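Local atomic coordinates of TRAP-type transporter, periplasmic component (Cupriavidus necator, PDB entry 4P8B), a protein that binds (S)-2-acetolactate as the periplasmic solute-binding component of a TRAP-type transporter, and probably delivers it to the membrane part of that system. Residues F246-K250 with Q251-S255; T80-F83 with S84-Q88; V264-A267 with A268-A271. All blocks are in the same frame, centred on the assembly; numbering follows the deposited sequence.

Contact 1: residues F246-K250 with Q251-S255; sequences FVVNK and QIWES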
ATOM      1  N   PHE A 246      -3.781  -5.942  -8.451  1.00 11.54           N
ATOM      2  CA  PHE A 246      -3.317  -6.288  -9.791  1.00 12.46           C
ATOM      3  C   PHE A 246      -4.442  -5.909 -10.758  1.00 13.48           C
ATOM      4  O   PHE A 246      -5.567  -6.422 -10.616  1.00 13.91           O
ATOM      5  CB  PHE A 246      -3.045  -7.806  -9.877  1.00 12.88           C
ATOM      6  CG  PHE A 246      -1.870  -8.296  -9.068  1.00 12.19           C
ATOM      7  CD1 PHE A 246      -1.906  -8.300  -7.694  1.00 11.94           C
ATOM      8  CD2 PHE A 246      -0.732  -8.790  -9.705  1.00 12.75           C
ATOM      9  CE1 PHE A 246      -0.843  -8.754  -6.975  1.00 12.45           C
ATOM     10  CE2 PHE A 246       0.336  -9.243  -8.980  1.00 13.18           C
ATOM     11  CZ  PHE A 246       0.290  -9.227  -7.631  1.00 12.92           C
ATOM     12  N   VAL A 247      -4.174  -5.052 -11.742  1.00 14.03           N
ATOM     13  CA  VAL A 247      -5.226  -4.555 -12.630  1.00 15.10           C
ATOM     14  C   VAL A 247      -4.762  -4.454 -14.065  1.00 16.20           C
ATOM     15  O   VAL A 247      -3.574  -4.367 -14.351  1.00 16.03           O
ATOM     16  CB  VAL A 247      -5.715  -3.141 -12.222  1.00 14.81           C
ATOM     17  CG1 VAL A 247      -6.241  -3.122 -10.807  1.00 18.59           C
ATOM     18  CG2 VAL A 247      -4.602  -2.110 -12.399  1.00 15.92           C
ATOM     19  N   VAL A 248      -5.730  -4.470 -14.974  1.00 17.47           N
ATOM     20  CA  VAL A 248      -5.478  -4.309 -16.403  1.00 18.76           C
ATOM     21  C   VAL A 248      -6.440  -3.251 -16.911  1.00 19.63           C
ATOM     22  O   VAL A 248      -7.608  -3.226 -16.532  1.00 19.86           O
ATOM     23  CB  VAL A 248      -5.712  -5.634 -17.158  1.00 19.87           C
ATOM     24  CG1 VAL A 248      -5.450  -5.459 -18.664  1.00 21.37           C
ATOM     25  CG2 VAL A 248      -4.837  -6.716 -16.617  1.00 19.20           C
ATOM     26  N   ASN A 249      -5.962  -2.378 -17.788  1.00 20.28           N
ATOM     27  CA  ASN A 249      -6.845  -1.449 -18.490  1.00 21.50           C
ATOM     28  C   ASN A 249      -7.974  -2.201 -19.237  1.00 22.98           C
ATOM     29  O   ASN A 249      -7.730  -3.258 -19.773  1.00 23.50           O
ATOM     30  CB  ASN A 249      -6.013  -0.597 -19.459  1.00 22.18           C
ATOM     31  CG  ASN A 249      -6.870   0.134 -20.493  1.00 23.90           C
ATOM     32  OD1 ASN A 249      -7.264  -0.436 -21.520  1.00 25.32           O
ATOM     33  ND2 ASN A 249      -7.188   1.387 -20.213  1.00 23.91           N
ATOM     34  N   LYS A 250      -9.190  -1.661 -19.173  1.00 23.69           N
ATOM     35  CA  LYS A 250     -10.400  -2.319 -19.701  1.00 25.14           C
ATOM     36  C   LYS A 250     -10.283  -2.643 -21.183  1.00 26.83           C
ATOM     37  O   LYS A 250     -10.627  -3.750 -21.606  1.00 27.65           O
ATOM     38  CB  LYS A 250     -11.615  -1.425 -19.429  1.00 25.80           C
ATOM     39  CG  LYS A 250     -12.971  -1.955 -19.943  1.00 31.77           C
ATOM     40  CD  LYS A 250     -14.070  -0.971 -19.549  1.00 38.36           C
ATOM     41  CE  LYS A 250     -15.434  -1.367 -20.091  1.00 43.79           C
ATOM     42  NZ  LYS A 250     -15.969  -2.579 -19.415  1.00 46.82           N
ATOM     43  N   GLN A 251      -9.769  -1.708 -21.971  1.00 27.45           N
ATOM     44  CA  GLN A 251      -9.694  -1.946 -23.413  1.00 29.24           C
ATOM     45  C   GLN A 251      -8.591  -2.954 -23.763  1.00 28.98           C
ATOM     46  O   GLN A 251      -8.725  -3.736 -24.695  1.00 33.38           O
ATOM     47  CB  GLN A 251      -9.538  -0.633 -24.173  1.00 30.20           C
ATOM     48  CG  GLN A 251     -10.807   0.224 -24.171  1.00 37.15           C
ATOM     49  CD  GLN A 251     -10.960   1.068 -22.921  1.00 42.18           C
ATOM     50  OE1 GLN A 251      -9.974   1.472 -22.309  1.00 34.95           O
ATOM     51  NE2 GLN A 251     -12.207   1.347 -22.538  1.00 44.23           N
ATOM     52  N   ILE A 252      -7.507  -2.958 -22.984  1.00 27.30           N
ATOM     53  CA  ILE A 252      -6.465  -3.956 -23.156  1.00 27.05           C
ATOM     54  C   ILE A 252      -7.060  -5.309 -22.812  1.00 27.11           C
ATOM     55  O   ILE A 252      -6.899  -6.290 -23.546  1.00 28.18           O
ATOM     56  CB  ILE A 252      -5.259  -3.666 -22.221  1.00 25.36           C
ATOM     57  CG1 ILE A 252      -4.563  -2.375 -22.652  1.00 25.38           C
ATOM     58  CG2 ILE A 252      -4.289  -4.826 -22.217  1.00 25.01           C
ATOM     59  CD1 ILE A 252      -3.853  -2.460 -23.985  1.00 31.70           C
ATOM     60  N   TRP A 253      -7.768  -5.355 -21.687  1.00 26.07           N
ATOM     61  CA  TRP A 253      -8.437  -6.575 -21.240  1.00 26.15           C
ATOM     62  C   TRP A 253      -9.331  -7.141 -22.361  1.00 28.33           C
ATOM     63  O   TRP A 253      -9.169  -8.296 -22.734  1.00 29.69           O
ATOM     64  CB  TRP A 253      -9.239  -6.275 -19.973  1.00 25.11           C
ATOM     65  CG  TRP A 253      -9.926  -7.443 -19.333  1.00 25.01           C
ATOM     66  CD1 TRP A 253     -11.277  -7.659 -19.286  1.00 30.05           C
ATOM     67  CD2 TRP A 253      -9.319  -8.566 -18.667  1.00 25.90           C
ATOM     68  NE1 TRP A 253     -11.547  -8.826 -18.614  1.00 32.13           N
ATOM     69  CE2 TRP A 253     -10.368  -9.412 -18.239  1.00 32.96           C
ATOM     70  CE3 TRP A 253      -7.999  -8.940 -18.395  1.00 25.58           C
ATOM     71  CZ2 TRP A 253     -10.136 -10.597 -17.543  1.00 31.94           C
ATOM     72  CZ3 TRP A 253      -7.775 -10.129 -17.710  1.00 25.76           C
ATOM     73  CH2 TRP A 253      -8.835 -10.933 -17.286  1.00 24.41           C
ATOM     74  N   GLU A 254     -10.227  -6.304 -22.893  1.00 29.33           N
ATOM     75  CA  GLU A 254     -11.201  -6.708 -23.920  1.00 31.48           C
ATOM     76  C   GLU A 254     -10.523  -7.025 -25.231  1.00 32.85           C
ATOM     77  O   GLU A 254     -11.096  -7.754 -26.060  1.00 34.62           O
ATOM     78  CB  GLU A 254     -12.241  -5.599 -24.119  1.00 32.37           C
ATOM     79  CG  GLU A 254     -13.220  -5.487 -22.969  1.00 31.65           C
ATOM     80  CD  GLU A 254     -14.135  -4.287 -23.067  1.00 40.51           C
ATOM     81  OE1 GLU A 254     -14.249  -3.708 -24.169  1.00 48.40           O
ATOM     82  OE2 GLU A 254     -14.745  -3.927 -22.033  1.00 44.46           O
ATOM     83  N   SER A 255      -9.333  -6.485 -25.462  1.00 32.24           N
ATOM     84  CA  SER A 255      -8.614  -6.772 -26.700  1.00 33.63           C
ATOM     85  C   SER A 255      -8.101  -8.209 -26.710  1.00 39.21           C
ATOM     86  O   SER A 255      -7.836  -8.779 -27.770  1.00 38.50           O
ATOM     87  CB  SER A 255      -7.456  -5.805 -26.926  1.00 33.07           C
ATOM     88  OG  SER A 255      -6.329  -6.149 -26.123  1.00 32.01           O
TER
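The side chain of N249 reaches forward to the first amides of helix 250-255 and caps it. Its OD1 accepts from I252 N at 2.9 Å, nearly straight at 157° and in the carbonyl plane, and more weakly from Q251 N. Asparagine suits an N-cap because its short side chain, with CG anti to the backbone N (chi1 165°), carries an acceptor to amides that have no carbonyl of an earlier turn to bond to. ND2 is also used: it hydrogen-bonds to I86 O, and only weakly to Q251 OE1. Backbone bonds then take over, W253 N to N249 O at 2.8 Å and E254 N to K250 O at 2.9 Å. K250 NZ and E254 OE2 form a weak salt bridge of 3.2 Å; both long chains can reach along the outer side of the turn to meet. Inside, V248 CG1 meets I252 CG2 at 3.8 Å, the side chains crossing at about a right angle, and W253 CB at 4.1 Å. The chain thus turns by about a right angle (80° between the short axes) from strand 241-249 into helix 250-255, with V248 and W253 packed on strand 144-154 and W253 also on helix 258-279.

Contact 2: residues T80-F83 with S84-Q88; sequences TREF and SAIRQ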
ATOM      1  N   THR A  80       0.259   9.435  -7.658  1.00 10.64           N
ATOM      2  CA  THR A  80      -1.115   9.740  -7.293  1.00 12.19           C
ATOM      3  C   THR A  80      -1.956  10.122  -8.496  1.00 13.32           C
ATOM      4  O   THR A  80      -3.117  10.490  -8.329  1.00 13.94           O
ATOM      5  CB  THR A  80      -1.235  10.806  -6.176  1.00 13.81           C
ATOM      6  OG1 THR A  80      -0.524  11.994  -6.532  1.00 15.86           O
ATOM      7  CG2 THR A  80      -0.689  10.277  -4.847  1.00 16.44           C
ATOM      8  N   ARG A  81      -1.419   9.980  -9.708  1.00 13.14           N
ATOM      9  CA  ARG A  81      -2.270   9.990 -10.886  1.00 13.69           C
ATOM     10  C   ARG A  81      -2.035   8.770 -11.772  1.00 13.52           C
ATOM     11  O   ARG A  81      -2.403   8.762 -12.945  1.00 14.24           O
ATOM     12  CB  ARG A  81      -2.108  11.279 -11.687  1.00 16.60           C
ATOM     13  CG  ARG A  81      -0.710  11.497 -12.235  1.00 14.92           C
ATOM     14  CD  ARG A  81      -0.652  12.826 -12.980  1.00 17.83           C
ATOM     15  NE  ARG A  81       0.698  13.148 -13.426  1.00 19.49           N
ATOM     16  CZ  ARG A  81       1.237  12.735 -14.564  1.00 18.48           C
ATOM     17  NH1 ARG A  81       0.541  12.003 -15.421  1.00 19.48           N
ATOM     18  NH2 ARG A  81       2.483  13.100 -14.875  1.00 22.95           N
ATOM     19  N   GLU A  82      -1.442   7.731 -11.207  1.00 13.08           N
ATOM     20  CA  GLU A  82      -1.297   6.461 -11.894  1.00 11.97           C
ATOM     21  C   GLU A  82      -2.656   5.870 -12.312  1.00 12.54           C
ATOM     22  O   GLU A  82      -2.783   5.335 -13.415  1.00 13.22           O
ATOM     23  CB  GLU A  82      -0.563   5.466 -10.997  1.00 11.63           C
ATOM     24  CG  GLU A  82      -0.154   4.184 -11.698  1.00 11.63           C
ATOM     25  CD  GLU A  82       0.349   3.096 -10.743  1.00 11.38           C
ATOM     26  OE1 GLU A  82      -0.320   2.853  -9.709  1.00 11.89           O
ATOM     27  OE2 GLU A  82       1.400   2.485 -10.985  1.00 10.94           O
ATOM     28  N   PHE A  83      -3.677   5.965 -11.454  1.00 12.40           N
ATOM     29  CA  PHE A  83      -4.961   5.357 -11.781  1.00 12.98           C
ATOM     30  C   PHE A  83      -5.517   5.954 -13.066  1.00 15.43           C
ATOM     31  O   PHE A  83      -6.035   5.234 -13.928  1.00 15.43           O
ATOM     32  CB  PHE A  83      -5.975   5.532 -10.650  1.00 14.55           C
ATOM     33  CG  PHE A  83      -7.246   4.776 -10.872  1.00 14.59           C
ATOM     34  CD1 PHE A  83      -7.290   3.423 -10.601  1.00 14.89           C
ATOM     35  CD2 PHE A  83      -8.381   5.395 -11.377  1.00 16.19           C
ATOM     36  CE1 PHE A  83      -8.423   2.699 -10.785  1.00 16.72           C
ATOM     37  CE2 PHE A  83      -9.544   4.666 -11.574  1.00 17.25           C
ATOM     38  CZ  PHE A  83      -9.558   3.308 -11.291  1.00 19.43           C
ATOM     39  N   SER A  84      -5.457   7.276 -13.191  1.00 15.39           N
ATOM     40  CA  SER A  84      -5.987   7.916 -14.392  1.00 16.71           C
ATOM     41  C   SER A  84      -5.241   7.449 -15.644  1.00 17.82           C
ATOM     42  O   SER A  84      -5.835   7.240 -16.698  1.00 17.94           O
ATOM     43  CB  SER A  84      -5.913   9.434 -14.264  1.00 20.34           C
ATOM     44  OG  SER A  84      -6.504   9.861 -13.052  1.00 24.15           O
ATOM     45  N   ALA A  85      -3.931   7.268 -15.527  1.00 15.85           N
ATOM     46  CA  ALA A  85      -3.137   6.801 -16.661  1.00 15.98           C
ATOM     47  C   ALA A  85      -3.510   5.366 -17.049  1.00 16.11           C
ATOM     48  O   ALA A  85      -3.515   5.018 -18.236  1.00 17.50           O
ATOM     49  CB  ALA A  85      -1.639   6.911 -16.334  1.00 15.26           C
ATOM     50  N   ILE A  86      -3.827   4.534 -16.053  1.00 15.94           N
ATOM     51  CA  ILE A  86      -4.339   3.193 -16.342  1.00 17.43           C
ATOM     52  C   ILE A  86      -5.711   3.264 -17.034  1.00 20.26           C
ATOM     53  O   ILE A  86      -5.913   2.616 -18.049  1.00 20.87           O
ATOM     54  CB  ILE A  86      -4.475   2.309 -15.075  1.00 15.72           C
ATOM     55  CG1 ILE A  86      -3.139   2.122 -14.378  1.00 14.89           C
ATOM     56  CG2 ILE A  86      -5.027   0.938 -15.464  1.00 18.27           C
ATOM     57  CD1 ILE A  86      -3.265   1.659 -12.940  1.00 15.77           C
ATOM     58  N   ARG A  87      -6.628   4.052 -16.474  1.00 18.25           N
ATOM     59  CA  ARG A  87      -7.983   4.196 -17.026  1.00 22.01           C
ATOM     60  C   ARG A  87      -7.931   4.718 -18.462  1.00 23.57           C
ATOM     61  O   ARG A  87      -8.711   4.276 -19.317  1.00 24.41           O
ATOM     62  CB  ARG A  87      -8.796   5.136 -16.127  1.00 23.19           C
ATOM     63  CG  ARG A  87     -10.273   5.239 -16.457  1.00 26.75           C
ATOM     64  CD  ARG A  87     -10.950   6.280 -15.578  1.00 31.75           C
ATOM     65  NE  ARG A  87     -12.399   6.122 -15.563  1.00 37.31           N
ATOM     66  CZ  ARG A  87     -13.220   6.569 -16.506  1.00 39.39           C
ATOM     67  NH1 ARG A  87     -14.523   6.366 -16.386  1.00 43.00           N
ATOM     68  NH2 ARG A  87     -12.746   7.211 -17.569  1.00 47.00           N
ATOM     69  N   GLN A  88      -7.014   5.648 -18.732  1.00 20.28           N
ATOM     70  CA  GLN A  88      -6.849   6.245 -20.054  1.00 26.53           C
ATOM     71  C   GLN A  88      -6.143   5.308 -21.024  1.00 28.90           C
ATOM     72  O   GLN A  88      -6.345   5.414 -22.241  1.00 32.33           O
ATOM     73  CB  GLN A  88      -6.039   7.543 -19.972  1.00 29.32           C
ATOM     74  CG  GLN A  88      -6.742   8.694 -19.287  1.00 30.69           C
ATOM     75  CD  GLN A  88      -5.783   9.797 -18.890  1.00 38.43           C
ATOM     76  OE1 GLN A  88      -4.655   9.863 -19.378  1.00 44.33           O
ATOM     77  NE2 GLN A  88      -6.221  10.663 -17.987  1.00 38.48           N
TER
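The backbone oxygen of E82 accepts from I86 N at 2.9 Å, with an N-H...O angle of 159°, while the side chain of I86 lies close beside that same oxygen, its CG1 3.4 Å from E82 O. One turn of helix is closed in this way, and the next follows at once with R87 N to F83 O, also 2.9 Å and straighter at 169°. The preceding bond, A85 N to R81 O, is weak at 3.4 Å, as can happen where a helix is just beginning; R81 occupies the N-cap position, and its NE forms a salt bridge with D78.

Side chains touch more lightly than the backbone. I86 CD1 comes within 4.2 Å of E82 CG, the two chains crossing at a slant, so the aliphatic part of the glutamate gives the isoleucine a greasy neighbour. E82 holds CG anti to its own amide nitrogen (chi1 -170°) and runs on extended, which carries the carboxylate on past the CD1 end of I86; there OE2 takes a hydrogen bond from S36 OG and OE1 one from W101 NE1. Two partners, one to each oxygen, probably hold the carboxylate's rotation and would help to stabilise its buried oxygens. A85, small enough for a buried place, sets CB 3.5 Å from E82 O. F83, a large apolar group suited to the interior, turns its ring to W101 and shares V144 with R87, which runs on to the exposed surface.

The side chain of E82 lies about 5 Å from those of Q79 and N100, both of which bind (2S)-2-acetolactate, and about 8 Å from the bound ligand itself. Helix 82-88 therefore probably begins in the second shell of the ligand pocket of this TRAP solute-binding protein.

Contact 3: residues V264-A267 with A268-A271; sequences VKQA and AVDA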
ATOM      1  N   VAL A 264      -4.194 -14.622 -17.763  1.00 23.83           N
ATOM      2  CA  VAL A 264      -3.650 -13.435 -17.119  1.00 22.25           C
ATOM      3  C   VAL A 264      -4.216 -13.259 -15.703  1.00 20.83           C
ATOM      4  O   VAL A 264      -3.472 -12.905 -14.775  1.00 19.51           O
ATOM      5  CB  VAL A 264      -3.884 -12.178 -17.980  1.00 22.53           C
ATOM      6  CG1 VAL A 264      -3.431 -10.921 -17.224  1.00 20.95           C
ATOM      7  CG2 VAL A 264      -3.106 -12.291 -19.287  1.00 23.86           C
ATOM      8  N   LYS A 265      -5.509 -13.520 -15.542  1.00 21.22           N
ATOM      9  CA  LYS A 265      -6.164 -13.463 -14.246  1.00 20.16           C
ATOM     10  C   LYS A 265      -5.582 -14.501 -13.309  1.00 19.70           C
ATOM     11  O   LYS A 265      -5.213 -14.171 -12.191  1.00 18.37           O
ATOM     12  CB  LYS A 265      -7.672 -13.661 -14.389  1.00 21.04           C
ATOM     13  CG  LYS A 265      -8.415 -13.646 -13.059  1.00 22.27           C
ATOM     14  CD  LYS A 265      -9.912 -13.507 -13.281  1.00 33.26           C
ATOM     15  CE  LYS A 265     -10.651 -13.314 -11.964  1.00 34.83           C
ATOM     16  NZ  LYS A 265     -12.066 -12.884 -12.170  1.00 40.31           N
ATOM     17  N   GLN A 266      -5.472 -15.756 -13.732  1.00 20.88           N
ATOM     18  CA  GLN A 266      -4.924 -16.767 -12.826  1.00 20.62           C
ATOM     19  C   GLN A 266      -3.459 -16.468 -12.483  1.00 19.74           C
ATOM     20  O   GLN A 266      -2.992 -16.738 -11.370  1.00 18.91           O
ATOM     21  CB  GLN A 266      -5.062 -18.176 -13.414  1.00 22.30           C
ATOM     22  CG  GLN A 266      -4.606 -19.268 -12.466  1.00 23.86           C
ATOM     23  CD  GLN A 266      -5.441 -19.315 -11.193  1.00 23.10           C
ATOM     24  OE1 GLN A 266      -6.666 -19.336 -11.249  1.00 33.86           O
ATOM     25  NE2 GLN A 266      -4.776 -19.330 -10.040  1.00 23.22           N
ATOM     26  N   ALA A 267      -2.726 -15.910 -13.434  1.00 20.06           N
ATOM     27  CA  ALA A 267      -1.344 -15.540 -13.183  1.00 19.39           C
ATOM     28  C   ALA A 267      -1.267 -14.436 -12.120  1.00 17.68           C
ATOM     29  O   ALA A 267      -0.387 -14.470 -11.254  1.00 16.91           O
ATOM     30  CB  ALA A 267      -0.665 -15.102 -14.466  1.00 20.22           C
ATOM     31  N   ALA A 268      -2.198 -13.483 -12.173  1.00 17.23           N
ATOM     32  CA  ALA A 268      -2.281 -12.443 -11.144  1.00 15.77           C
ATOM     33  C   ALA A 268      -2.616 -13.044  -9.768  1.00 15.07           C
ATOM     34  O   ALA A 268      -2.043 -12.655  -8.757  1.00 14.01           O
ATOM     35  CB  ALA A 268      -3.310 -11.407 -11.526  1.00 15.74           C
ATOM     36  N   VAL A 269      -3.548 -13.994  -9.737  1.00 15.81           N
ATOM     37  CA  VAL A 269      -3.907 -14.657  -8.484  1.00 15.38           C
ATOM     38  C   VAL A 269      -2.707 -15.391  -7.879  1.00 15.21           C
ATOM     39  O   VAL A 269      -2.430 -15.262  -6.684  1.00 14.33           O
ATOM     40  CB  VAL A 269      -5.086 -15.621  -8.726  1.00 19.42           C
ATOM     41  CG1 VAL A 269      -5.302 -16.566  -7.527  1.00 18.63           C
ATOM     42  CG2 VAL A 269      -6.336 -14.806  -9.027  1.00 19.77           C
ATOM     43  N   ASP A 270      -1.977 -16.129  -8.716  1.00 16.24           N
ATOM     44  CA  ASP A 270      -0.777 -16.849  -8.280  1.00 16.80           C
ATOM     45  C   ASP A 270       0.316 -15.891  -7.809  1.00 15.32           C
ATOM     46  O   ASP A 270       0.938 -16.092  -6.756  1.00 15.39           O
ATOM     47  CB  ASP A 270      -0.223 -17.726  -9.410  1.00 17.92           C
ATOM     48  CG  ASP A 270      -1.140 -18.873  -9.764  1.00 22.32           C
ATOM     49  OD1 ASP A 270      -2.079 -19.143  -8.988  1.00 21.03           O
ATOM     50  OD2 ASP A 270      -0.922 -19.504 -10.831  1.00 20.60           O
ATOM     51  N   ALA A 271       0.531 -14.834  -8.579  1.00 15.18           N
ATOM     52  CA  ALA A 271       1.528 -13.829  -8.199  1.00 14.19           C
ATOM     53  C   ALA A 271       1.163 -13.132  -6.893  1.00 12.85           C
ATOM     54  O   ALA A 271       2.031 -12.862  -6.061  1.00 12.23           O
ATOM     55  CB  ALA A 271       1.680 -12.821  -9.291  1.00 14.35           C
TER
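A268 N donates to V264 O at 3.0 Å, the first of four successive i to i+4 backbone bonds that mark this piece of helix 258-279 as regular alpha helix. The methyl of A268 faces inward onto W52, L147 and F246, where a small side chain lets the helix lie close to its neighbours. At V269 the backbone repeats the pattern, N to K265 O at 3.0 Å, and the branched side chain lies along the previous turn with CG2 3.4 Å from K265 O and CG1 3.8 Å from Q266 NE2. D270 adds a side-chain bond to its backbone bond with Q266 O, for its OD1 accepts an N-H from Q266 NE2 at 2.9 Å. Glutamine suits position 266 because its chain can fold: a bend at chi2 (62°) carries the amide along the helix, and NE2 meets OD1 44° out of the carboxylate plane but within the plane of its own amide. The other oxygen, OD2, makes a salt bridge with R59, so the aspartate joins its own helix to helix 44-59. Last, A271 N donates to A267 O at 2.9 Å, and its methyl group packs on F246 while CB of A271 stays 3.3 Å from A267 O.

How the contacts relate
From the N terminus, contact 2 comes first, spanning helix 82-88, followed much later by contact 1, where strand 241-249 turns into helix 250-255, and then by contact 3 in the next helix, 258-279. Each is local: contacts 2 and 3 close helical turns, contact 1 the cap between strand and helix. They stand in series, none enclosing or crossing another. Contact 1 is the meeting place of the three: beside the N249 bond to contact 2, V247 CG2 packs on I86 CD1 at 4.0 Å, while W253 CH2 lies 4.1 Å from K265 CB of contact 3. Contacts 2 and 3 do not touch, being about 12 Å apart at their nearest atoms. Together they tie three helices to the mixed sheet through strand 241-249.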